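Local coordinates for protein molybdopterin biosynthesis enzyme, MoaB (Thermus thermophilus, PDB 3MCH) that probably binds molybdopterin as a MogA/MoaB-type enzyme of molybdenum cofactor biosynthesis, at residues B[5-10]-B[52-57]; B[63-68]-B[122-127]; B[45-50]-B[77-82]. All blocks are in the same frame, centred on the assembly; numbering follows the deposited sequence.

How the contacts relate
All three contacts belong to one alpha/beta core; helix 47-60 carries segments of contacts 1 and 3 and packs on contact 2. Contact 1 lays this helix on strand 2-9, and its centre is about 9 Å from that of contact 2, the pairing of strands 65-69 and 123-128. They meet directly: Gly5 N and O reach Leu65 O and Leu67 N at 2.9 Å each, probable hydrogen bonds between adjacent strands. Contact 3 uses the start of the same helix, about 11 Å from contact 1 and 16 Å from contact 2, centre to centre. Val9 packs on Ile50 and Thr80, and Asn127 on Thr80 and Pro81. The C-terminal ends of strands 2-9 and 123-128 thus meet contact 3, beside Gly70 and Gly71 of a glycine-rich loop probably involved in molybdopterin binding.

Contact 1. Residues B[5-10]-B[52-57]; sequences GILTVS and KVLRLW
Strand 5-9 and helix 52-57 run antiparallel, their axes at 176° with a closest approach of 10.6 Å, and the backbones draw nearest at Gly5 and Trp57, whose CA atoms lie 7.5 Å apart. Trp57 bridges this gap with the six-membered end of its indole. Its CH2 meets Ile6 O at 3.3 Å, the oxygen lying at the ring edge near the plane, while CZ3 comes to 3.5 Å from Gly5 C by an oblique approach. Space is tight here: a CB modelled on Gly5 would fall 2.7 Å from Trp57 CE3, a clash. Leu7 fills the next layer. With CG anti to the backbone N (chi1 -179°), both branches meet the helix, CD1 touching Val53 CG1 at 3.9 Å and CD2 touching Leu54 CD2 at the same 3.9 Å, Leu7 and Leu54 crossing at about a right angle. Val53 CG1 also sits 3.5 Å above the centre of the Trp57 ring, one turn earlier in the helix. The indole NE1 hydrogen-bonds Glu41 of strand 35-43. Helix 47-60 is the connection of a beta-alpha-beta crossover from strand 35-43 to strand 65-69, and it passes over strand 2-9, which lies between them in the sheet.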
ATOM      1  N   GLY B   5      20.381 -13.380   3.727  1.00 11.96           N
ATOM      2  CA  GLY B   5      21.004 -12.813   4.905  1.00 12.15           C
ATOM      3  C   GLY B   5      19.881 -12.504   5.884  1.00 13.37           C
ATOM      4  O   GLY B   5      18.842 -11.977   5.486  1.00 13.13           O
ATOM      5  N   ILE B   6      20.066 -12.852   7.152  1.00 13.24           N
ATOM      6  CA  ILE B   6      19.052 -12.584   8.168  1.00 13.95           C
ATOM      7  C   ILE B   6      19.629 -11.540   9.118  1.00 15.40           C
ATOM      8  O   ILE B   6      20.662 -11.767   9.743  1.00 16.02           O
ATOM      9  CB  ILE B   6      18.685 -13.877   8.951  1.00 14.90           C
ATOM     10  CG1 ILE B   6      18.096 -14.914   7.989  1.00 14.60           C
ATOM     11  CG2 ILE B   6      17.674 -13.561  10.057  1.00 13.97           C
ATOM     12  CD1 ILE B   6      16.836 -14.506   7.176  1.00 25.29           C
ATOM     13  N   LEU B   7      18.968 -10.389   9.206  1.00 14.81           N
ATOM     14  CA  LEU B   7      19.426  -9.308  10.070  1.00 16.43           C
ATOM     15  C   LEU B   7      18.448  -9.045  11.204  1.00 16.14           C
ATOM     16  O   LEU B   7      17.334  -8.580  10.973  1.00 16.37           O
ATOM     17  CB  LEU B   7      19.610  -8.026   9.257  1.00 17.52           C
ATOM     18  CG  LEU B   7      20.111  -6.803  10.033  1.00 19.74           C
ATOM     19  CD1 LEU B   7      21.483  -7.101  10.620  1.00 21.43           C
ATOM     20  CD2 LEU B   7      20.177  -5.600   9.108  1.00 20.40           C
ATOM     21  N   THR B   8      18.867  -9.338  12.431  1.00 16.03           N
ATOM     22  CA  THR B   8      18.015  -9.118  13.592  1.00 18.30           C
ATOM     23  C   THR B   8      18.290  -7.736  14.178  1.00 18.83           C
ATOM     24  O   THR B   8      19.370  -7.471  14.712  1.00 18.67           O
ATOM     25  CB  THR B   8      18.242 -10.207  14.659  1.00 19.63           C
ATOM     26  OG1 THR B   8      17.826 -11.474  14.130  1.00 18.66           O
ATOM     27  CG2 THR B   8      17.432  -9.910  15.919  1.00 20.14           C
ATOM     28  N   VAL B   9      17.298  -6.861  14.058  1.00 18.84           N
ATOM     29  CA  VAL B   9      17.393  -5.489  14.536  1.00 20.78           C
ATOM     30  C   VAL B   9      16.801  -5.215  15.914  1.00 22.66           C
ATOM     31  O   VAL B   9      15.584  -5.288  16.099  1.00 22.54           O
ATOM     32  CB  VAL B   9      16.639  -4.524  13.582  1.00 20.53           C
ATOM     33  CG1 VAL B   9      16.816  -3.082  14.046  1.00 21.18           C
ATOM     34  CG2 VAL B   9      17.147  -4.694  12.158  1.00 20.62           C
ATOM     35  N   SER B  10      17.673  -4.902  16.872  1.00 24.34           N
ATOM     36  CA  SER B  10      17.268  -4.590  18.243  1.00 27.99           C
ATOM     37  C   SER B  10      18.505  -4.194  19.041  1.00 29.04           C
ATOM     38  O   SER B  10      19.614  -4.622  18.729  1.00 28.58           O
ATOM     39  CB  SER B  10      16.490  -5.774  18.816  1.00 29.60           C
ATOM     40  OG  SER B  10      16.276  -5.583  20.210  1.00 29.75           O
ATOM     41  N   LYS B  52      24.370   0.443   7.274  1.00 26.55           N
ATOM     42  CA  LYS B  52      25.713  -0.020   6.931  1.00 26.87           C
ATOM     43  C   LYS B  52      25.702  -1.502   6.562  1.00 26.17           C
ATOM     44  O   LYS B  52      26.317  -1.908   5.577  1.00 26.82           O
ATOM     45  CB  LYS B  52      26.689   0.203   8.088  1.00 28.64           C
ATOM     46  CG  LYS B  52      28.104  -0.254   7.751  1.00 31.92           C
ATOM     47  CD  LYS B  52      29.067  -0.104   8.916  1.00 35.54           C
ATOM     48  CE  LYS B  52      30.447  -0.626   8.539  1.00 37.66           C
ATOM     49  NZ  LYS B  52      31.431  -0.477   9.651  1.00 40.51           N
ATOM     50  N   VAL B  53      25.000  -2.302   7.359  1.00 25.27           N
ATOM     51  CA  VAL B  53      24.907  -3.735   7.109  1.00 24.07           C
ATOM     52  C   VAL B  53      24.128  -4.012   5.826  1.00 22.41           C
ATOM     53  O   VAL B  53      24.561  -4.802   4.994  1.00 22.82           O
ATOM     54  CB  VAL B  53      24.216  -4.472   8.283  1.00 23.88           C
ATOM     55  CG1 VAL B  53      24.052  -5.950   7.947  1.00 25.09           C
ATOM     56  CG2 VAL B  53      25.039  -4.314   9.556  1.00 25.70           C
ATOM     57  N   LEU B  54      22.977  -3.367   5.668  1.00 22.27           N
ATOM     58  CA  LEU B  54      22.174  -3.568   4.465  1.00 20.37           C
ATOM     59  C   LEU B  54      22.967  -3.166   3.230  1.00 21.71           C
ATOM     60  O   LEU B  54      22.884  -3.813   2.185  1.00 22.00           O
ATOM     61  CB  LEU B  54      20.879  -2.749   4.538  1.00 19.16           C
ATOM     62  CG  LEU B  54      19.839  -3.148   5.587  1.00 19.27           C
ATOM     63  CD1 LEU B  54      18.637  -2.208   5.485  1.00 17.38           C
ATOM     64  CD2 LEU B  54      19.412  -4.597   5.370  1.00 18.58           C
ATOM     65  N   ARG B  55      23.742  -2.095   3.359  1.00 23.14           N
ATOM     66  CA  ARG B  55      24.555  -1.592   2.259  1.00 26.37           C
ATOM     67  C   ARG B  55      25.632  -2.617   1.912  1.00 25.72           C
ATOM     68  O   ARG B  55      25.852  -2.937   0.744  1.00 26.34           O
ATOM     69  CB  ARG B  55      25.212  -0.270   2.665  1.00 27.26           C
ATOM     70  CG  ARG B  55      25.753   0.550   1.508  1.00 34.49           C
ATOM     71  CD  ARG B  55      26.615   1.699   2.018  1.00 36.65           C
ATOM     72  NE  ARG B  55      25.928   2.510   3.023  1.00 42.62           N
ATOM     73  CZ  ARG B  55      24.918   3.337   2.766  1.00 45.01           C
ATOM     74  NH1 ARG B  55      24.360   4.027   3.752  1.00 46.60           N
ATOM     75  NH2 ARG B  55      24.472   3.484   1.525  1.00 47.58           N
ATOM     76  N   LEU B  56      26.298  -3.121   2.944  1.00 27.04           N
ATOM     77  CA  LEU B  56      27.356  -4.116   2.796  1.00 26.76           C
ATOM     78  C   LEU B  56      26.835  -5.389   2.134  1.00 25.51           C
ATOM     79  O   LEU B  56      27.386  -5.864   1.140  1.00 24.68           O
ATOM     80  CB  LEU B  56      27.924  -4.476   4.170  1.00 28.84           C
ATOM     81  CG  LEU B  56      29.381  -4.152   4.510  1.00 32.50           C
ATOM     82  CD1 LEU B  56      29.623  -2.658   4.411  1.00 31.33           C
ATOM     83  CD2 LEU B  56      29.686  -4.653   5.914  1.00 32.86           C
ATOM     84  N   TRP B  57      25.766  -5.937   2.703  1.00 24.40           N
ATOM     85  CA  TRP B  57      25.169  -7.170   2.207  1.00 22.34           C
ATOM     86  C   TRP B  57      24.679  -7.105   0.766  1.00 21.73           C
ATOM     87  O   TRP B  57      24.822  -8.066   0.013  1.00 20.83           O
ATOM     88  CB  TRP B  57      24.019  -7.586   3.126  1.00 21.00           C
ATOM     89  CG  TRP B  57      24.480  -8.133   4.444  1.00 21.46           C
ATOM     90  CD1 TRP B  57      25.759  -8.136   4.934  1.00 21.62           C
ATOM     91  CD2 TRP B  57      23.673  -8.779   5.432  1.00 20.45           C
ATOM     92  NE1 TRP B  57      25.795  -8.749   6.162  1.00 20.32           N
ATOM     93  CE2 TRP B  57      24.529  -9.156   6.492  1.00 19.87           C
ATOM     94  CE3 TRP B  57      22.307  -9.080   5.527  1.00 18.24           C
ATOM     95  CZ2 TRP B  57      24.064  -9.820   7.631  1.00 18.96           C
ATOM     96  CZ3 TRP B  57      21.846  -9.740   6.659  1.00 18.00           C
ATOM     97  CH2 TRP B  57      22.722 -10.104   7.695  1.00 18.05           C
TER

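Contact 2. Residues B[63-68]-B[122-127]; sequences LDLILT and RTLILN
Leu65, Ile66, Leu67 and Thr68 pair with Leu124, Ile125, Leu126 and Asn127 as neighbouring parallel strands in the central sheet, with segment axes 14° apart. The bonds go to and fro in the parallel manner: Leu124 N to Asp64 O, Ile66 N to Leu124 O (2.8 Å), Leu126 N to Ile66 O (2.9 Å) and Thr68 N to Leu126 O. At the entry end Thr123 OG1 adds a short side-chain bond to Leu63 O, 2.6 Å, while a water donates to both Asp64 OD1 and Arg122 O. Asp64 OD2 is held by Arg3 N and Lys156. The two sheet faces are each covered by helix, as in a three-layer alpha/beta/alpha sandwich: Leu65 and Leu124 lie side by side, Leu65 CD1 4.0 Å from Leu124 CD2, and meet Leu150 of helix 146-154, whereas Ile66 on the other face lies under Leu54 and Trp57 of helix 47-60. Ile66 CD1 is pressed to 3.5 Å from Thr123 CG2, a tight fit for two methyl groups. At the far end Thr68 has OG1 between its backbone N and carbonyl carbon (chi1 70°), where Asn127 ND2 donates to it at 2.9 Å in a bent bond, Thr68 OG1 lying 27° out of the Asn127 amide plane; ND2 also bonds Thr84 OG1, and OD1 accepts from Val116 N.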
ATOM      1  N   LEU B  63      24.188 -10.404  -1.685  1.00 17.31           N
ATOM      2  CA  LEU B  63      23.140 -11.337  -1.289  1.00 14.59           C
ATOM      3  C   LEU B  63      21.910 -11.127  -2.165  1.00 15.40           C
ATOM      4  O   LEU B  63      21.665 -10.028  -2.661  1.00 15.76           O
ATOM      5  CB  LEU B  63      22.778 -11.155   0.186  1.00 14.57           C
ATOM      6  CG  LEU B  63      23.909 -11.425   1.186  1.00 15.29           C
ATOM      7  CD1 LEU B  63      23.379 -11.228   2.591  1.00 17.68           C
ATOM      8  CD2 LEU B  63      24.448 -12.838   1.015  1.00 16.92           C
ATOM      9  N   ASP B  64      21.142 -12.191  -2.350  1.00 13.79           N
ATOM     10  CA  ASP B  64      19.945 -12.144  -3.179  1.00 13.57           C
ATOM     11  C   ASP B  64      18.736 -11.679  -2.385  1.00 13.84           C
ATOM     12  O   ASP B  64      17.894 -10.937  -2.889  1.00 13.44           O
ATOM     13  CB  ASP B  64      19.668 -13.529  -3.762  1.00 15.04           C
ATOM     14  CG  ASP B  64      20.841 -14.063  -4.562  1.00 17.41           C
ATOM     15  OD1 ASP B  64      21.384 -13.296  -5.389  1.00 18.91           O
ATOM     16  OD2 ASP B  64      21.215 -15.243  -4.370  1.00 17.85           O
ATOM     17  N   LEU B  65      18.665 -12.121  -1.136  1.00 12.14           N
ATOM     18  CA  LEU B  65      17.556 -11.770  -0.262  1.00 11.66           C
ATOM     19  C   LEU B  65      18.041 -11.351   1.110  1.00 11.67           C
ATOM     20  O   LEU B  65      18.910 -11.996   1.695  1.00 12.57           O
ATOM     21  CB  LEU B  65      16.615 -12.973  -0.095  1.00 11.41           C
ATOM     22  CG  LEU B  65      15.447 -12.803   0.881  1.00 11.73           C
ATOM     23  CD1 LEU B  65      14.410 -11.850   0.291  1.00 11.16           C
ATOM     24  CD2 LEU B  65      14.806 -14.160   1.169  1.00 10.30           C
ATOM     25  N   ILE B  66      17.489 -10.258   1.621  1.00 11.04           N
ATOM     26  CA  ILE B  66      17.829  -9.826   2.963  1.00 12.62           C
ATOM     27  C   ILE B  66      16.534  -9.757   3.748  1.00 13.72           C
ATOM     28  O   ILE B  66      15.610  -9.031   3.380  1.00 13.82           O
ATOM     29  CB  ILE B  66      18.492  -8.438   3.004  1.00 13.08           C
ATOM     30  CG1 ILE B  66      19.850  -8.486   2.307  1.00 15.19           C
ATOM     31  CG2 ILE B  66      18.646  -7.986   4.465  1.00 13.49           C
ATOM     32  CD1 ILE B  66      20.454  -7.123   1.982  1.00 25.29           C
ATOM     33  N   LEU B  67      16.462 -10.552   4.808  1.00 12.26           N
ATOM     34  CA  LEU B  67      15.302 -10.572   5.676  1.00 11.94           C
ATOM     35  C   LEU B  67      15.695  -9.939   7.003  1.00 12.91           C
ATOM     36  O   LEU B  67      16.453 -10.531   7.779  1.00 13.79           O
ATOM     37  CB  LEU B  67      14.828 -12.014   5.915  1.00 12.07           C
ATOM     38  CG  LEU B  67      14.381 -12.794   4.673  1.00 10.41           C
ATOM     39  CD1 LEU B  67      14.084 -14.248   5.038  1.00 11.31           C
ATOM     40  CD2 LEU B  67      13.137 -12.138   4.073  1.00 10.95           C
ATOM     41  N   THR B  68      15.223  -8.721   7.245  1.00 13.72           N
ATOM     42  CA  THR B  68      15.504  -8.075   8.520  1.00 13.94           C
ATOM     43  C   THR B  68      14.301  -8.455   9.369  1.00 14.12           C
ATOM     44  O   THR B  68      13.243  -8.795   8.833  1.00 15.18           O
ATOM     45  CB  THR B  68      15.564  -6.523   8.425  1.00 14.89           C
ATOM     46  OG1 THR B  68      14.249  -5.994   8.190  1.00 14.80           O
ATOM     47  CG2 THR B  68      16.503  -6.080   7.314  1.00 13.78           C
ATOM     48  N   ARG B 122      20.618  -5.679  -6.969  1.00 18.20           N
ATOM     49  CA  ARG B 122      20.028  -6.960  -7.334  1.00 19.30           C
ATOM     50  C   ARG B 122      19.714  -7.746  -6.070  1.00 17.00           C
ATOM     51  O   ARG B 122      19.848  -8.968  -6.035  1.00 17.78           O
ATOM     52  CB  ARG B 122      20.978  -7.752  -8.229  1.00 23.12           C
ATOM     53  CG  ARG B 122      20.922  -7.333  -9.696  1.00 28.39           C
ATOM     54  CD  ARG B 122      22.071  -7.940 -10.470  1.00 35.40           C
ATOM     55  NE  ARG B 122      23.335  -7.300 -10.120  1.00 41.39           N
ATOM     56  CZ  ARG B 122      24.479  -7.949  -9.933  1.00 43.79           C
ATOM     57  NH1 ARG B 122      25.578  -7.277  -9.620  1.00 45.73           N
ATOM     58  NH2 ARG B 122      24.518  -9.271 -10.045  1.00 45.41           N
ATOM     59  N   THR B 123      19.293  -7.025  -5.037  1.00 16.96           N
ATOM     60  CA  THR B 123      18.962  -7.630  -3.752  1.00 15.45           C
ATOM     61  C   THR B 123      17.554  -7.251  -3.305  1.00 14.91           C
ATOM     62  O   THR B 123      17.189  -6.075  -3.290  1.00 13.64           O
ATOM     63  CB  THR B 123      19.954  -7.178  -2.657  1.00 18.29           C
ATOM     64  OG1 THR B 123      21.289  -7.494  -3.069  1.00 16.68           O
ATOM     65  CG2 THR B 123      19.652  -7.880  -1.332  1.00 18.27           C
ATOM     66  N   LEU B 124      16.761  -8.260  -2.952  1.00 12.98           N
ATOM     67  CA  LEU B 124      15.406  -8.028  -2.468  1.00 12.30           C
ATOM     68  C   LEU B 124      15.495  -7.941  -0.954  1.00 11.77           C
ATOM     69  O   LEU B 124      16.107  -8.800  -0.321  1.00 12.72           O
ATOM     70  CB  LEU B 124      14.488  -9.186  -2.874  1.00 13.16           C
ATOM     71  CG  LEU B 124      13.021  -9.111  -2.450  1.00 13.32           C
ATOM     72  CD1 LEU B 124      12.336  -7.910  -3.099  1.00 13.26           C
ATOM     73  CD2 LEU B 124      12.329 -10.407  -2.860  1.00 14.76           C
ATOM     74  N   ILE B 125      14.884  -6.908  -0.381  1.00 12.42           N
ATOM     75  CA  ILE B 125      14.917  -6.693   1.058  1.00 11.89           C
ATOM     76  C   ILE B 125      13.509  -6.613   1.632  1.00 12.84           C
ATOM     77  O   ILE B 125      12.677  -5.837   1.153  1.00 12.66           O
ATOM     78  CB  ILE B 125      15.671  -5.375   1.403  1.00 13.56           C
ATOM     79  CG1 ILE B 125      17.051  -5.387   0.742  1.00 14.74           C
ATOM     80  CG2 ILE B 125      15.804  -5.216   2.912  1.00 15.71           C
ATOM     81  CD1 ILE B 125      17.047  -4.913  -0.687  1.00 25.29           C
ATOM     82  N   LEU B 126      13.245  -7.437   2.646  1.00 11.11           N
ATOM     83  CA  LEU B 126      11.945  -7.445   3.314  1.00 12.73           C
ATOM     84  C   LEU B 126      12.124  -7.200   4.808  1.00 10.50           C
ATOM     85  O   LEU B 126      13.012  -7.791   5.428  1.00 12.45           O
ATOM     86  CB  LEU B 126      11.241  -8.798   3.133  1.00 13.51           C
ATOM     87  CG  LEU B 126      10.451  -9.074   1.849  1.00 18.42           C
ATOM     88  CD1 LEU B 126      11.352  -9.013   0.637  1.00 18.97           C
ATOM     89  CD2 LEU B 126       9.800 -10.443   1.971  1.00 19.58           C
ATOM     90  N   ASN B 127      11.284  -6.333   5.373  1.00 11.92           N
ATOM     91  CA  ASN B 127      11.296  -6.030   6.809  1.00 12.56           C
ATOM     92  C   ASN B 127      10.232  -6.889   7.492  1.00 13.10           C
ATOM     93  O   ASN B 127       9.039  -6.582   7.395  1.00 12.81           O
ATOM     94  CB  ASN B 127      10.899  -4.576   7.096  1.00 15.44           C
ATOM     95  CG  ASN B 127      11.901  -3.559   6.596  1.00 14.95           C
ATOM     96  OD1 ASN B 127      11.536  -2.408   6.360  1.00 16.32           O
ATOM     97  ND2 ASN B 127      13.163  -3.955   6.462  1.00 16.04           N
TER
HETATM   98  O   HOH W   1      21.725 -10.870  -6.464  1.00 22.32           O

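Contact 3. Residues B[45-50]-B[77-82]; sequences DEPPMI and RDRTPE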
ATOM      1  N   ASP B  45      19.300  -0.762  17.238  1.00 29.37           N
ATOM      2  CA  ASP B  45      18.180   0.004  16.700  1.00 32.44           C
ATOM      3  C   ASP B  45      18.771   1.365  16.373  1.00 34.53           C
ATOM      4  O   ASP B  45      18.374   2.376  16.949  1.00 37.17           O
ATOM      5  CB  ASP B  45      17.092   0.195  17.758  1.00 32.98           C
ATOM      6  CG  ASP B  45      16.153  -0.983  17.847  1.00 34.09           C
ATOM      7  OD1 ASP B  45      15.505  -1.299  16.829  1.00 36.11           O
ATOM      8  OD2 ASP B  45      16.059  -1.592  18.932  1.00 38.11           O
ATOM      9  N   GLU B  46      19.735   1.387  15.462  1.00 34.95           N
ATOM     10  CA  GLU B  46      20.370   2.634  15.068  1.00 35.82           C
ATOM     11  C   GLU B  46      20.365   2.643  13.553  1.00 34.10           C
ATOM     12  O   GLU B  46      21.123   1.912  12.919  1.00 32.54           O
ATOM     13  CB  GLU B  46      21.801   2.807  15.578  1.00 37.46           C
ATOM     14  CG  GLU B  46      21.905   3.098  17.065  1.00 40.13           C
ATOM     15  CD  GLU B  46      21.269   4.422  17.446  1.00 41.24           C
ATOM     16  OE1 GLU B  46      21.587   5.444  16.798  1.00 41.98           O
ATOM     17  OE2 GLU B  46      20.458   4.443  18.397  1.00 40.35           O
ATOM     18  N   PRO B  47      19.509   3.479  12.949  1.00 34.42           N
ATOM     19  CA  PRO B  47      19.419   3.574  11.491  1.00 32.74           C
ATOM     20  C   PRO B  47      20.773   3.540  10.777  1.00 31.10           C
ATOM     21  O   PRO B  47      20.948   2.794   9.814  1.00 29.32           O
ATOM     22  CB  PRO B  47      18.673   4.887  11.286  1.00 32.46           C
ATOM     23  CG  PRO B  47      17.722   4.890  12.440  1.00 33.36           C
ATOM     24  CD  PRO B  47      18.598   4.443  13.596  1.00 34.12           C
ATOM     25  N   PRO B  48      21.751   4.343  11.240  1.00 28.92           N
ATOM     26  CA  PRO B  48      23.072   4.362  10.605  1.00 28.28           C
ATOM     27  C   PRO B  48      23.704   2.976  10.507  1.00 27.60           C
ATOM     28  O   PRO B  48      24.270   2.605   9.478  1.00 27.08           O
ATOM     29  CB  PRO B  48      23.878   5.290  11.515  1.00 28.59           C
ATOM     30  CG  PRO B  48      22.850   6.239  12.011  1.00 28.84           C
ATOM     31  CD  PRO B  48      21.685   5.332  12.332  1.00 29.68           C
ATOM     32  N   MET B  49      23.605   2.216  11.589  1.00 26.71           N
ATOM     33  CA  MET B  49      24.179   0.882  11.634  1.00 26.26           C
ATOM     34  C   MET B  49      23.377  -0.124  10.825  1.00 25.26           C
ATOM     35  O   MET B  49      23.944  -1.020  10.205  1.00 25.63           O
ATOM     36  CB  MET B  49      24.297   0.425  13.081  1.00 27.96           C
ATOM     37  CG  MET B  49      25.202   1.326  13.897  1.00 29.79           C
ATOM     38  SD  MET B  49      25.396   0.734  15.567  1.00 31.27           S
ATOM     39  CE  MET B  49      26.650  -0.527  15.314  1.00 29.78           C
ATOM     40  N   ILE B  50      22.058   0.021  10.836  1.00 23.90           N
ATOM     41  CA  ILE B  50      21.211  -0.881  10.064  1.00 22.42           C
ATOM     42  C   ILE B  50      21.581  -0.699   8.597  1.00 23.01           C
ATOM     43  O   ILE B  50      21.795  -1.671   7.871  1.00 22.30           O
ATOM     44  CB  ILE B  50      19.710  -0.552  10.255  1.00 22.25           C
ATOM     45  CG1 ILE B  50      19.284  -0.870  11.690  1.00 21.21           C
ATOM     46  CG2 ILE B  50      18.865  -1.351   9.262  1.00 21.25           C
ATOM     47  CD1 ILE B  50      17.946  -0.266  12.112  1.00 25.29           C
ATOM     48  N   ARG B  77      11.021   4.141  18.656  1.00 45.81           N
ATOM     49  CA  ARG B  77      12.364   3.607  18.462  1.00 44.13           C
ATOM     50  C   ARG B  77      12.448   2.685  17.245  1.00 41.41           C
ATOM     51  O   ARG B  77      13.527   2.487  16.682  1.00 40.62           O
ATOM     52  CB  ARG B  77      12.826   2.861  19.717  1.00 45.87           C
ATOM     53  CG  ARG B  77      14.310   2.518  19.711  1.00 49.14           C
ATOM     54  CD  ARG B  77      15.018   3.079  20.938  1.00 50.90           C
ATOM     55  NE  ARG B  77      16.463   2.863  20.884  1.00 53.20           N
ATOM     56  CZ  ARG B  77      17.271   3.421  19.987  1.00 54.12           C
ATOM     57  NH1 ARG B  77      16.778   4.236  19.062  1.00 55.34           N
ATOM     58  NH2 ARG B  77      18.572   3.165  20.011  1.00 55.16           N
ATOM     59  N   ASP B  78      11.310   2.127  16.839  1.00 38.30           N
ATOM     60  CA  ASP B  78      11.264   1.239  15.678  1.00 33.89           C
ATOM     61  C   ASP B  78      11.420   2.052  14.399  1.00 31.03           C
ATOM     62  O   ASP B  78      10.455   2.641  13.912  1.00 31.45           O
ATOM     63  CB  ASP B  78       9.933   0.486  15.629  1.00 34.23           C
ATOM     64  CG  ASP B  78       9.671  -0.322  16.881  1.00 35.75           C
ATOM     65  OD1 ASP B  78      10.581  -1.052  17.322  1.00 34.91           O
ATOM     66  OD2 ASP B  78       8.549  -0.234  17.421  1.00 37.07           O
ATOM     67  N   ARG B  79      12.630   2.078  13.853  1.00 26.48           N
ATOM     68  CA  ARG B  79      12.886   2.839  12.637  1.00 25.58           C
ATOM     69  C   ARG B  79      13.477   2.000  11.510  1.00 22.29           C
ATOM     70  O   ARG B  79      14.067   2.532  10.567  1.00 22.54           O
ATOM     71  CB  ARG B  79      13.806   4.023  12.950  1.00 28.19           C
ATOM     72  CG  ARG B  79      13.144   5.080  13.825  1.00 31.70           C
ATOM     73  CD  ARG B  79      14.100   6.208  14.194  1.00 35.33           C
ATOM     74  NE  ARG B  79      15.107   5.781  15.160  1.00 38.90           N
ATOM     75  CZ  ARG B  79      16.001   6.591  15.721  1.00 40.37           C
ATOM     76  NH1 ARG B  79      16.022   7.882  15.413  1.00 42.69           N
ATOM     77  NH2 ARG B  79      16.872   6.110  16.597  1.00 40.53           N
ATOM     78  N   THR B  80      13.307   0.686  11.599  1.00 20.12           N
ATOM     79  CA  THR B  80      13.832  -0.206  10.569  1.00 19.09           C
ATOM     80  C   THR B  80      13.245   0.110   9.194  1.00 18.47           C
ATOM     81  O   THR B  80      13.956   0.070   8.192  1.00 18.85           O
ATOM     82  CB  THR B  80      13.556  -1.683  10.922  1.00 19.67           C
ATOM     83  OG1 THR B  80      14.211  -2.000  12.157  1.00 22.59           O
ATOM     84  CG2 THR B  80      14.092  -2.610   9.829  1.00 19.49           C
ATOM     85  N   PRO B  81      11.937   0.425   9.124  1.00 18.32           N
ATOM     86  CA  PRO B  81      11.343   0.736   7.817  1.00 18.57           C
ATOM     87  C   PRO B  81      11.949   1.992   7.202  1.00 18.81           C
ATOM     88  O   PRO B  81      12.279   2.014   6.019  1.00 18.95           O
ATOM     89  CB  PRO B  81       9.859   0.911   8.140  1.00 18.76           C
ATOM     90  CG  PRO B  81       9.662   0.002   9.305  1.00 18.17           C
ATOM     91  CD  PRO B  81      10.886   0.314  10.150  1.00 18.26           C
ATOM     92  N   GLU B  82      12.090   3.040   8.011  1.00 21.63           N
ATOM     93  CA  GLU B  82      12.667   4.290   7.527  1.00 23.49           C
ATOM     94  C   GLU B  82      14.099   4.086   7.057  1.00 21.82           C
ATOM     95  O   GLU B  82      14.488   4.575   6.000  1.00 23.99           O
ATOM     96  CB  GLU B  82      12.648   5.364   8.622  1.00 24.64           C
ATOM     97  CG  GLU B  82      11.267   5.886   8.971  1.00 28.98           C
ATOM     98  CD  GLU B  82      10.638   5.160  10.143  1.00 30.54           C
ATOM     99  OE1 GLU B  82      10.571   3.913  10.114  1.00 30.48           O
ATOM    100  OE2 GLU B  82      10.207   5.843  11.096  1.00 32.44           O
TER
HETATM  101  O   HOH W   2      14.752  -0.054  14.544  1.00 23.25           O
HETATM  102  O   HOH W   3      15.934   3.596  16.275  1.00 41.73           O
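Charged and water-mediated, this contact between Asp45, Glu46 and Pro47 on one side and Arg77, Arg79 and Thr80 on the other joins the N-terminal ends of helices 47-60 and 80-85, with Glu46 and Arg79 in the N-cap positions. The direct link is a salt bridge: Arg77 NH2 donates to Glu46 OE2 at 2.8 Å, almost straight at 169°, with the oxygen in the guanidinium plane although the carboxylate is turned 51° from it. Glu46 bends at chi2 (-64°), which swings its carboxylate back to the arginine from a CB that points away. Arg77 NH2 has a second carboxylate partner in Asp11. Over one guanidinium face of Arg77 lies Asp45 CB, 3.9 Å above its centre. An alanine in place of Glu46 would probably leave Arg77 NH2 without this carboxylate and its guanidinium less firmly fixed in rotation, although Asp11 and the Asp45 packing remain. Arg79 instead lays a guanidinium face against the Pro47 ring, whose CD is 3.8 Å from NH2. Two waters stitch the polar gap: one takes Arg79 NE at 2.6 Å and donates to Asp45 O and Arg77 O; the other accepts from Arg79 N and donates to Asp45 OD1 and Thr80 OG1. Deeper in, Ile50 CD1 approaches Thr80 OG1 at 4.1 Å, and Thr80 OG1 is hydrogen-bonded to Gly70 O. Helix starts gathered at the carboxyl ends of parallel strands are characteristic of alpha/beta folds, where binding clefts commonly form, and the glycine-rich loop alongside is consistent with a molybdopterin site.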